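Local atomic coordinates of SA0254 protein (Staphylococcus aureus subsp. aureus, PDB entry 2OOI), a protein that is of unknown function but carries a UTRA domain, the effector-binding domain of GntR-family regulators, and so probably senses a small ligand to control transcription. Residues S102-N107 and Y130-Y135. Numbering follows the deposited sequence.
Sequences SDIFFN and YHQTFY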
loop_
_atom_site.group_PDB
_atom_site.type_symbol
_atom_site.label_atom_id
_atom_site.label_comp_id
_atom_site.label_asym_id
_atom_site.label_seq_id
_atom_site.Cartn_x
_atom_site.Cartn_y
_atom_site.Cartn_z
ATOM N N SER B 102 -2.694 -12.606 -7.396
ATOM C CA SER B 102 -2.552 -12.600 -5.948
ATOM C C SER B 102 -3.450 -11.590 -5.244
ATOM O O SER B 102 -3.923 -10.626 -5.863
ATOM C CB SER B 102 -1.095 -12.349 -5.571
ATOM O OG SER B 102 -0.666 -11.088 -6.021
ATOM N N ASP B 103 -3.699 -11.859 -3.960
ATOM C CA ASP B 103 -4.449 -10.987 -3.069
ATOM C C ASP B 103 -3.491 -10.376 -2.083
ATOM O O ASP B 103 -2.771 -11.093 -1.391
ATOM C CB ASP B 103 -5.497 -11.778 -2.280
ATOM C CG ASP B 103 -6.608 -12.266 -3.143
ATOM O OD1 ASP B 103 -7.087 -11.472 -3.987
ATOM O OD2 ASP B 103 -6.975 -13.462 -3.014
ATOM N N ILE B 104 -3.510 -9.063 -1.972
ATOM C CA ILE B 104 -2.593 -8.356 -1.096
ATOM C C ILE B 104 -3.375 -7.629 -0.013
ATOM O O ILE B 104 -4.366 -6.964 -0.291
ATOM C CB ILE B 104 -1.809 -7.348 -1.886
ATOM C CG1 ILE B 104 -0.808 -8.057 -2.797
ATOM C CG2 ILE B 104 -1.111 -6.386 -0.952
ATOM C CD1 ILE B 104 -0.334 -7.203 -3.969
ATOM N N PHE B 105 -2.919 -7.750 1.223
ATOM C CA PHE B 105 -3.536 -7.054 2.337
ATOM C C PHE B 105 -2.443 -6.300 3.064
ATOM O O PHE B 105 -1.395 -6.871 3.324
ATOM C CB PHE B 105 -4.211 -8.049 3.285
ATOM C CG PHE B 105 -5.250 -8.910 2.616
ATOM C CD1 PHE B 105 -6.594 -8.542 2.625
ATOM C CD2 PHE B 105 -4.888 -10.060 1.941
ATOM C CE1 PHE B 105 -7.568 -9.335 1.981
ATOM C CE2 PHE B 105 -5.849 -10.842 1.315
ATOM C CZ PHE B 105 -7.194 -10.474 1.334
ATOM N N PHE B 106 -2.639 -5.017 3.383
ATOM C CA PHE B 106 -1.653 -4.377 4.251
ATOM C C PHE B 106 -2.197 -3.390 5.263
ATOM O O PHE B 106 -3.194 -2.714 5.031
ATOM C CB PHE B 106 -0.508 -3.806 3.433
ATOM C CG PHE B 106 -0.890 -2.663 2.523
ATOM C CD1 PHE B 106 -0.924 -1.345 3.006
ATOM C CD2 PHE B 106 -1.102 -2.883 1.159
ATOM C CE1 PHE B 106 -1.228 -0.282 2.168
ATOM C CE2 PHE B 106 -1.424 -1.831 0.311
ATOM C CZ PHE B 106 -1.471 -0.515 0.816
ATOM N N ASN B 107 -1.554 -3.339 6.421
ATOM C CA ASN B 107 -1.861 -2.299 7.389
ATOM C C ASN B 107 -0.619 -1.859 8.130
ATOM O O ASN B 107 0.424 -2.474 8.009
ATOM C CB ASN B 107 -2.930 -2.767 8.347
ATOM C CG ASN B 107 -2.517 -3.981 9.110
ATOM O OD1 ASN B 107 -1.472 -3.993 9.813
ATOM N ND2 ASN B 107 -3.311 -5.022 8.985
ATOM N N TYR B 130 2.331 -6.724 5.729
ATOM C CA TYR B 130 1.861 -6.929 4.372
ATOM C C TYR B 130 1.665 -8.432 4.191
ATOM O O TYR B 130 2.490 -9.218 4.638
ATOM C CB TYR B 130 2.956 -6.387 3.477
ATOM C CG TYR B 130 2.850 -6.518 1.983
ATOM C CD1 TYR B 130 2.562 -5.407 1.183
ATOM C CD2 TYR B 130 3.155 -7.729 1.349
ATOM C CE1 TYR B 130 2.537 -5.505 -0.206
ATOM C CE2 TYR B 130 3.143 -7.838 -0.046
ATOM C CZ TYR B 130 2.833 -6.727 -0.809
ATOM O OH TYR B 130 2.830 -6.851 -2.189
ATOM N N HIS B 131 0.539 -8.837 3.618
ATOM C CA HIS B 131 0.242 -10.261 3.418
ATOM C C HIS B 131 -0.069 -10.478 1.969
ATOM O O HIS B 131 -0.797 -9.704 1.386
ATOM C CB HIS B 131 -0.946 -10.763 4.253
ATOM C CG HIS B 131 -1.171 -12.240 4.113
ATOM N ND1 HIS B 131 -0.641 -13.159 4.996
ATOM C CD2 HIS B 131 -1.784 -12.962 3.144
ATOM C CE1 HIS B 131 -0.959 -14.379 4.602
ATOM N NE2 HIS B 131 -1.643 -14.287 3.476
ATOM N N GLN B 132 0.468 -11.538 1.387
ATOM C CA GLN B 132 0.169 -11.813 -0.002
ATOM C C GLN B 132 -0.159 -13.292 -0.199
ATOM O O GLN B 132 0.561 -14.143 0.295
ATOM C CB GLN B 132 1.338 -11.369 -0.880
ATOM C CG GLN B 132 0.997 -11.331 -2.372
ATOM C CD GLN B 132 1.966 -10.511 -3.228
ATOM O OE1 GLN B 132 1.825 -10.470 -4.454
ATOM N NE2 GLN B 132 2.939 -9.854 -2.592
ATOM N N THR B 133 -1.246 -13.598 -0.907
ATOM C CA THR B 133 -1.557 -14.982 -1.243
ATOM C C THR B 133 -1.485 -15.131 -2.744
ATOM O O THR B 133 -2.155 -14.400 -3.455
ATOM C CB THR B 133 -2.929 -15.371 -0.794
ATOM O OG1 THR B 133 -2.991 -15.269 0.625
ATOM C CG2 THR B 133 -3.258 -16.831 -1.228
ATOM N N PHE B 134 -0.658 -16.067 -3.212
ATOM C CA PHE B 134 -0.439 -16.258 -4.637
ATOM C C PHE B 134 -1.207 -17.482 -5.143
ATOM O O PHE B 134 -1.242 -18.531 -4.487
ATOM C CB PHE B 134 1.049 -16.476 -4.928
ATOM C CG PHE B 134 1.933 -15.280 -4.645
ATOM C CD1 PHE B 134 2.331 -14.432 -5.678
ATOM C CD2 PHE B 134 2.413 -15.034 -3.344
ATOM C CE1 PHE B 134 3.183 -13.324 -5.420
ATOM C CE2 PHE B 134 3.261 -13.940 -3.073
ATOM C CZ PHE B 134 3.647 -13.083 -4.114
ATOM N N TYR B 135 -1.789 -17.360 -6.325
ATOM C CA TYR B 135 -2.492 -18.462 -6.930
ATOM C C TYR B 135 -1.868 -18.782 -8.260
ATOM O O TYR B 135 -1.380 -17.898 -8.962
ATOM C CB TYR B 135 -3.959 -18.127 -7.158
ATOM C CG TYR B 135 -4.710 -17.710 -5.923
ATOM C CD1 TYR B 135 -5.697 -18.524 -5.365
ATOM C CD2 TYR B 135 -4.451 -16.495 -5.318
ATOM C CE1 TYR B 135 -6.388 -18.129 -4.238
ATOM C CE2 TYR B 135 -5.133 -16.100 -4.200
ATOM C CZ TYR B 135 -6.098 -16.918 -3.669
ATOM O OH TYR B 135 -6.754 -16.488 -2.553
#
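Ile104 packs against both Tyr130 and Gln132, which reach it from the partner strand of an antiparallel pair. Its CG2 methyl sits 4.2 Å from the centroid of the Tyr130 ring in an off-centre CH-pi contact, while CG1 runs alongside the Gln132 side chain, 3.7 Å from CD. Gln132 slants over to the neighbouring strand because its chi1 (-167°) turns CG opposite the backbone N and the rest of the chain runs straight; there Ser102 OG donates to OE1 at 3.0 Å, tilted 16° from the carbonyl plane. Farther along this face, Phe106 CB lies 4.1 Å from Tyr130 CD1. On the other face, Asp103 OD2 comes 3.1 Å from Tyr135 OH, carboxylate and ring planes 78° apart; OD1 is hydrogen-bonded to Tyr157 of the second subunit. Between the two faces, the backbones of Asp103 and Thr133, and of Phe105 and His131, are each joined by two hydrogen bonds; His131 N to Phe105 O measures 2.8 Å. In the antiparallel sheet of the UTRA domain, strand 99-110 is one of the two outermost within the chain. A strand of the second subunit pairs with its far edge, carrying the sheet across the dimer interface, where the Phe106 rings of the two subunits meet. Strand 141-150 flanks 130-135 on its other edge, and its Asp146 hydrogen-bonds His131 ND1; Glu40, on helix 35-41, hydrogen-bonds through OE2 to both His131 NE2 and Thr133 OG1.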